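PDB 3HUT: putative branched-chain amino acid ABC transporter from Rhodospirillum rubrum ATCC 11170, which probably binds branched-chain or related amino acids outside the cytoplasmic membrane and passes them to an ABC transporter for uptake. Local coordinates for residues Gly21-Phe24 / Gln25-Ala28; His106-Tyr109 / Ile110-Ser113; Met289-Ala292 / Val293-Gly297. All coordinates share one frame; numbering follows the deposited sequence.

Interaction 1: Gly21-Phe24 / Gln25-Ala28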
loop_
_atom_site.group_PDB
_atom_site.type_symbol
_atom_site.label_atom_id
_atom_site.label_comp_id
_atom_site.label_asym_id
_atom_site.label_seq_id
_atom_site.Cartn_x
_atom_site.Cartn_y
_atom_site.Cartn_z
ATOM N N GLY A 21 1.075 11.959 9.297
ATOM C CA GLY A 21 0.962 11.587 10.695
ATOM C C GLY A 21 -0.436 11.900 11.180
ATOM O O GLY A 21 -1.008 11.174 11.997
ATOM N N ARG A 22 -1.000 12.987 10.665
ATOM C CA ARG A 22 -2.340 13.377 11.060
ATOM C C ARG A 22 -3.402 12.363 10.638
ATOM O O ARG A 22 -4.276 12.022 11.436
ATOM C CB ARG A 22 -2.670 14.776 10.516
ATOM C CG ARG A 22 -1.969 15.896 11.295
ATOM C CD ARG A 22 -2.538 17.278 10.967
ATOM N NE ARG A 22 -2.227 17.718 9.610
ATOM C CZ ARG A 22 -1.094 18.316 9.251
ATOM N NH1 ARG A 22 -0.145 18.553 10.151
ATOM N NH2 ARG A 22 -0.916 18.695 7.992
ATOM N N VAL A 23 -3.328 11.858 9.409
ATOM C CA VAL A 23 -4.329 10.892 8.968
ATOM C C VAL A 23 -4.109 9.541 9.647
ATOM O O VAL A 23 -5.037 8.747 9.778
ATOM C CB VAL A 23 -4.349 10.731 7.418
ATOM C CG1 VAL A 23 -4.622 12.086 6.773
ATOM C CG2 VAL A 23 -3.044 10.142 6.911
ATOM N N PHE A 24 -2.877 9.288 10.082
ATOM C CA PHE A 24 -2.557 8.052 10.789
ATOM C C PHE A 24 -3.291 8.091 12.123
ATOM O O PHE A 24 -3.888 7.104 12.557
ATOM C CB PHE A 24 -1.051 7.956 11.066
ATOM C CG PHE A 24 -0.246 7.353 9.945
ATOM C CD1 PHE A 24 -0.830 7.039 8.718
ATOM C CD2 PHE A 24 1.115 7.104 10.122
ATOM C CE1 PHE A 24 -0.071 6.484 7.683
ATOM C CE2 PHE A 24 1.880 6.551 9.097
ATOM C CZ PHE A 24 1.287 6.241 7.874
ATOM N N GLN A 25 -3.234 9.247 12.774
ATOM C CA GLN A 25 -3.874 9.426 14.067
ATOM C C GLN A 25 -5.396 9.416 13.947
ATOM O O GLN A 25 -6.087 8.911 14.827
ATOM C CB GLN A 25 -3.383 10.726 14.711
ATOM C CG GLN A 25 -3.819 10.918 16.151
ATOM C CD GLN A 25 -2.908 11.869 16.909
ATOM O OE1 GLN A 25 -2.602 12.962 16.434
ATOM N NE2 GLN A 25 -2.471 11.453 18.095
ATOM N N GLU A 26 -5.921 9.968 12.857
ATOM C CA GLU A 26 -7.366 9.981 12.657
ATOM C C GLU A 26 -7.857 8.541 12.500
ATOM O O GLU A 26 -8.845 8.137 13.108
ATOM C CB GLU A 26 -7.729 10.792 11.412
ATOM C CG GLU A 26 -7.406 12.278 11.516
ATOM C CD GLU A 26 -7.916 13.070 10.325
ATOM O OE1 GLU A 26 -7.753 12.599 9.179
ATOM O OE2 GLU A 26 -8.473 14.168 10.531
ATOM N N ALA A 27 -7.144 7.769 11.689
ATOM C CA ALA A 27 -7.497 6.377 11.449
ATOM C C ALA A 27 -7.293 5.539 12.707
ATOM O O ALA A 27 -8.131 4.700 13.046
ATOM C CB ALA A 27 -6.656 5.820 10.306
ATOM N N ALA A 28 -6.180 5.771 13.398
ATOM C CA ALA A 28 -5.868 5.032 14.621
ATOM C C ALA A 28 -6.980 5.171 15.652
ATOM O O ALA A 28 -7.431 4.184 16.241
ATOM C CB ALA A 28 -4.554 5.530 15.213
#
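Glu26 turns CG anti to its own carbonyl carbon (chi1 -65°) and then runs extended, so its chain leans back along the helix toward Val23, where the same kind of first torsion (chi1 -58°) sets CG1 out beside the backbone N. The two side chains, three residues apart, pass at a slant: Glu26 OE1 lies 4.0 Å from Val23 CG1 and 3.8 Å from Val23 CA, so one carboxylate oxygen rests in van der Waals contact against the flank of the valine. On the way there Glu26 CG skims the backbone, 3.1 Å from Arg22 O, a close approach to the very carbonyl that also takes the Glu26 N-H at an N...O distance of 3.0 Å. Three more bonds of the same i to i+4 ladder join the segments, from Gln25 N to Gly21 O, from Ala27 N to Val23 O and from Ala28 N to Phe24 O, the last with an N...O distance of 2.8 Å. Short side chains fit against the same acceptors: Ala27 CB is 3.4 Å from Val23 O, and Ala28 CB is 3.2 Å from Phe24 O. Glu26 OE1 also has a weak hydrogen bond with the hydroxyl of Tyr267. The Phe24 ring leaves the helix on a different side, to Tyr9 and Leu11 of strand 5-11 and to Phe80 in a loop, while Ala27 and Ala28 meet Tyr283 and Val286 of helix 277-296. These turns belong to the crossover helix 18-37 of the beta-alpha-beta unit formed with strands 5-11 and 46-52, the opening unit of the parallel-sheet lobe in a periplasmic binding protein fold.

Interaction 2: His106-Tyr109 / Ile110-Ser113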
loop_
_atom_site.group_PDB
_atom_site.type_symbol
_atom_site.label_atom_id
_atom_site.label_comp_id
_atom_site.label_asym_id
_atom_site.label_seq_id
_atom_site.Cartn_x
_atom_site.Cartn_y
_atom_site.Cartn_z
ATOM N N HIS A 106 9.618 -0.091 1.360
ATOM C CA HIS A 106 10.914 -0.452 0.789
ATOM C C HIS A 106 11.283 -1.911 1.060
ATOM O O HIS A 106 11.177 -2.390 2.184
ATOM C CB HIS A 106 12.005 0.467 1.333
ATOM C CG HIS A 106 13.315 0.322 0.625
ATOM N ND1 HIS A 106 14.104 -0.803 0.744
ATOM C CD2 HIS A 106 13.948 1.136 -0.252
ATOM C CE1 HIS A 106 15.165 -0.676 -0.032
ATOM N NE2 HIS A 106 15.096 0.491 -0.647
ATOM N N PRO A 107 11.719 -2.639 0.023
ATOM C CA PRO A 107 12.096 -4.047 0.179
ATOM C C PRO A 107 12.983 -4.337 1.391
ATOM O O PRO A 107 12.753 -5.300 2.111
ATOM C CB PRO A 107 12.809 -4.352 -1.132
ATOM C CG PRO A 107 12.038 -3.525 -2.117
ATOM C CD PRO A 107 11.886 -2.202 -1.374
ATOM N N ASP A 108 13.988 -3.495 1.613
ATOM C CA ASP A 108 14.933 -3.690 2.718
ATOM C C ASP A 108 14.393 -3.549 4.134
ATOM O O ASP A 108 14.990 -4.067 5.076
ATOM C CB ASP A 108 16.135 -2.755 2.563
ATOM C CG ASP A 108 16.942 -3.047 1.316
ATOM O OD1 ASP A 108 16.732 -4.114 0.703
ATOM O OD2 ASP A 108 17.793 -2.213 0.953
ATOM N N TYR A 109 13.279 -2.847 4.300
ATOM C CA TYR A 109 12.719 -2.672 5.630
ATOM C C TYR A 109 12.353 -4.000 6.302
ATOM O O TYR A 109 12.638 -4.212 7.487
ATOM C CB TYR A 109 11.480 -1.778 5.561
ATOM C CG TYR A 109 10.622 -1.864 6.795
ATOM C CD1 TYR A 109 10.985 -1.210 7.973
ATOM C CD2 TYR A 109 9.459 -2.629 6.797
ATOM C CE1 TYR A 109 10.200 -1.320 9.128
ATOM C CE2 TYR A 109 8.675 -2.749 7.941
ATOM C CZ TYR A 109 9.051 -2.094 9.100
ATOM O OH TYR A 109 8.276 -2.232 10.228
ATOM N N ILE A 110 11.726 -4.894 5.545
ATOM C CA ILE A 110 11.311 -6.190 6.080
ATOM C C ILE A 110 12.514 -7.091 6.412
ATOM O O ILE A 110 12.402 -8.014 7.222
ATOM C CB ILE A 110 10.372 -6.925 5.070
ATOM C CG1 ILE A 110 9.490 -7.939 5.800
ATOM C CG2 ILE A 110 11.190 -7.621 3.993
ATOM C CD1 ILE A 110 8.355 -7.303 6.587
ATOM N N LYS A 111 13.664 -6.802 5.807
ATOM C CA LYS A 111 14.873 -7.598 6.024
ATOM C C LYS A 111 15.697 -7.224 7.259
ATOM O O LYS A 111 16.649 -7.921 7.604
ATOM C CB LYS A 111 15.777 -7.521 4.790
ATOM C CG LYS A 111 15.239 -8.232 3.551
ATOM C CD LYS A 111 16.219 -8.086 2.384
ATOM C CE LYS A 111 15.803 -8.910 1.173
ATOM N NZ LYS A 111 14.544 -8.430 0.537
ATOM N N ILE A 112 15.340 -6.127 7.918
ATOM C CA ILE A 112 16.073 -5.679 9.099
ATOM C C ILE A 112 16.222 -6.767 10.155
ATOM O O ILE A 112 17.327 -7.032 10.630
ATOM C CB ILE A 112 15.391 -4.460 9.740
ATOM C CG1 ILE A 112 15.516 -3.258 8.804
ATOM C CG2 ILE A 112 16.019 -4.154 11.089
ATOM C CD1 ILE A 112 14.591 -2.108 9.159
ATOM N N SER A 113 15.108 -7.391 10.522
ATOM C CA SER A 113 15.114 -8.439 11.537
ATOM C C SER A 113 13.751 -9.129 11.560
ATOM O O SER A 113 12.833 -8.726 10.848
ATOM C CB SER A 113 15.402 -7.834 12.915
ATOM O OG SER A 113 14.249 -7.194 13.438
#
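Tyr109 and Ile112 meet through the tyrosine ring and the delta methyl of the isoleucine. From the start of the Tyr109 side chain, CB lies 3.1 Å from the N of the next residue, Ile110. Its CG stands anti to the backbone N (chi1 163°), which carries the ring past that peptide: CD2 comes to 3.4 Å from Ile110 N, while on the other side CD1 touches Ile112 CD1 at 3.9 Å, the two side chains slanting across each other. At the tip, OH is hydrogen-bonded to the carbonyl O of Phe117, and the buried ring packs on Ser85 and Met86 of helix 82-95. Replacing Tyr109 by an alanine would probably leave Phe117 O without this hydroxyl and open a gap beside the Ile112 methyl. The backbone adds two weak bonds, Lys111 N to Asp108 O and Ile112 N to Tyr109 O, the latter 3.3 Å long. Earlier, His106 ND1 accepts the Asp108 N-H in the plane of its ring at 2.8 Å. The chain here has helical backbone angles without regular helix bonds and closes in a type I beta turn over Tyr109-Ile112, in the loop that connects parallel strands 99-101 and 116-118.

Interaction 3: Met289-Ala292 / Val293-Gly297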
loop_
_atom_site.group_PDB
_atom_site.type_symbol
_atom_site.label_atom_id
_atom_site.label_comp_id
_atom_site.label_asym_id
_atom_site.label_seq_id
_atom_site.Cartn_x
_atom_site.Cartn_y
_atom_site.Cartn_z
HETATM N N MSE A 289 -2.565 -4.928 14.388
HETATM C CA MSE A 289 -1.863 -4.957 15.667
HETATM C C MSE A 289 -2.798 -5.360 16.807
HETATM O O MSE A 289 -2.484 -6.253 17.595
HETATM C CB MSE A 289 -1.258 -3.579 15.958
HETATM C CG MSE A 289 -0.495 -3.479 17.272
HETATM SE SE MSE A 289 1.119 -4.554 17.312
HETATM C CE MSE A 289 2.320 -3.320 16.423
ATOM N N LEU A 290 -3.954 -4.706 16.887
ATOM C CA LEU A 290 -4.919 -4.995 17.938
ATOM C C LEU A 290 -5.420 -6.435 17.896
ATOM O O LEU A 290 -5.571 -7.076 18.932
ATOM C CB LEU A 290 -6.096 -4.017 17.851
ATOM C CG LEU A 290 -5.751 -2.562 18.193
ATOM C CD1 LEU A 290 -6.945 -1.650 17.914
ATOM C CD2 LEU A 290 -5.341 -2.476 19.659
ATOM N N ALA A 291 -5.679 -6.951 16.703
ATOM C CA ALA A 291 -6.145 -8.327 16.586
ATOM C C ALA A 291 -5.062 -9.258 17.136
ATOM O O ALA A 291 -5.360 -10.227 17.828
ATOM C CB ALA A 291 -6.445 -8.666 15.127
ATOM N N ALA A 292 -3.806 -8.950 16.830
ATOM C CA ALA A 292 -2.687 -9.762 17.306
ATOM C C ALA A 292 -2.617 -9.704 18.836
ATOM O O ALA A 292 -2.395 -10.722 19.498
ATOM C CB ALA A 292 -1.384 -9.258 16.695
ATOM N N VAL A 293 -2.800 -8.512 19.396
ATOM C CA VAL A 293 -2.780 -8.359 20.848
ATOM C C VAL A 293 -3.943 -9.177 21.415
ATOM O O VAL A 293 -3.809 -9.851 22.437
ATOM C CB VAL A 293 -2.947 -6.873 21.276
ATOM C CG1 VAL A 293 -2.966 -6.771 22.798
ATOM C CG2 VAL A 293 -1.804 -6.027 20.713
ATOM N N GLY A 294 -5.084 -9.113 20.737
ATOM C CA GLY A 294 -6.248 -9.862 21.171
ATOM C C GLY A 294 -5.951 -11.348 21.280
ATOM O O GLY A 294 -6.365 -12.008 22.236
ATOM N N ARG A 295 -5.240 -11.889 20.296
ATOM C CA ARG A 295 -4.899 -13.304 20.322
ATOM C C ARG A 295 -3.847 -13.593 21.386
ATOM O O ARG A 295 -3.872 -14.646 22.018
ATOM C CB ARG A 295 -4.402 -13.767 18.948
ATOM C CG ARG A 295 -5.484 -13.758 17.876
ATOM C CD ARG A 295 -5.029 -14.508 16.637
ATOM N NE ARG A 295 -3.914 -13.857 15.959
ATOM C CZ ARG A 295 -4.041 -12.833 15.118
ATOM N NH1 ARG A 295 -5.242 -12.330 14.844
ATOM N NH2 ARG A 295 -2.964 -12.323 14.535
ATOM N N ALA A 296 -2.928 -12.655 21.590
ATOM C CA ALA A 296 -1.886 -12.829 22.595
ATOM C C ALA A 296 -2.493 -12.791 23.998
ATOM O O ALA A 296 -1.980 -13.423 24.921
ATOM C CB ALA A 296 -0.823 -11.742 22.449
ATOM N N GLY A 297 -3.582 -12.042 24.153
ATOM C CA GLY A 297 -4.246 -11.956 25.443
ATOM C C GLY A 297 -3.713 -10.899 26.398
ATOM O O GLY A 297 -2.740 -10.212 26.092
#
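Val293 starts the run against Met289, which is present as selenomethionine: the N of Val293 donates to Met289 O at 2.9 Å. With CG1 anti to the backbone N (chi1 178°), the other methyl, CG2, is brought beside that N and settles 3.2 Å from the same Met289 O, in loose touch with Met289 CG. Gly294 contributes backbone alone, its N bonded to Leu290 O at 2.8 Å. Arg295 does more. Its N donates to Ala291 O at 3.0 Å, and its side chain, bent at chi3 (-66°), doubles back over the preceding turn. One face of the guanidinium comes to lie above Ala291 O and Ala292 CA, both toward its rim, with Ala291 O 3.6 Å from the plane; NH1 lies 3.9 Å from Ala291 CB, and NH2 is near Ala292 CB. Ala291 O thus takes the backbone N-H of Arg295 and has the flat guanidinium of the same residue lying beside it, while NH2 is hydrogen-bonded to the carbonyl O of Ala308, next to helix-helix packing of Ala292 and Val293 on Leu305. Ala296 N then reaches Ala292 O at 2.9 Å, its methyl resting near that oxygen. At Gly297 phi turns positive (87°), where a CB would jam against the preceding carbonyl O; its N still bonds to Val293 O at 2.8 Å. This is a glycine-terminated C-terminal end of a helix, here helix 277-296, which packs on strand 5-11 and helix 302-310 in the lobe that holds the N terminus.

In the fold
Each contact is local, closing a loop of only a few residues within one continuous run, and they follow in series along the chain: none nests in another and none crosses. Interaction 1 comes first, on the helix after the opening strand; interaction 2 follows in the connection between the last two strands of the five-stranded parallel sheet. The chain then builds the parallel part of the mixed sheet before helix 277-296, which carries interaction 3, returns to pack beside strand 5-11 and helix 18-37; the sheet's other strands follow. Early and late sequence thus meet in one lobe. Centres lie 20 to 24 Å apart; 21-28 and 289-297 approach to about 6 Å between nearest atoms without touching.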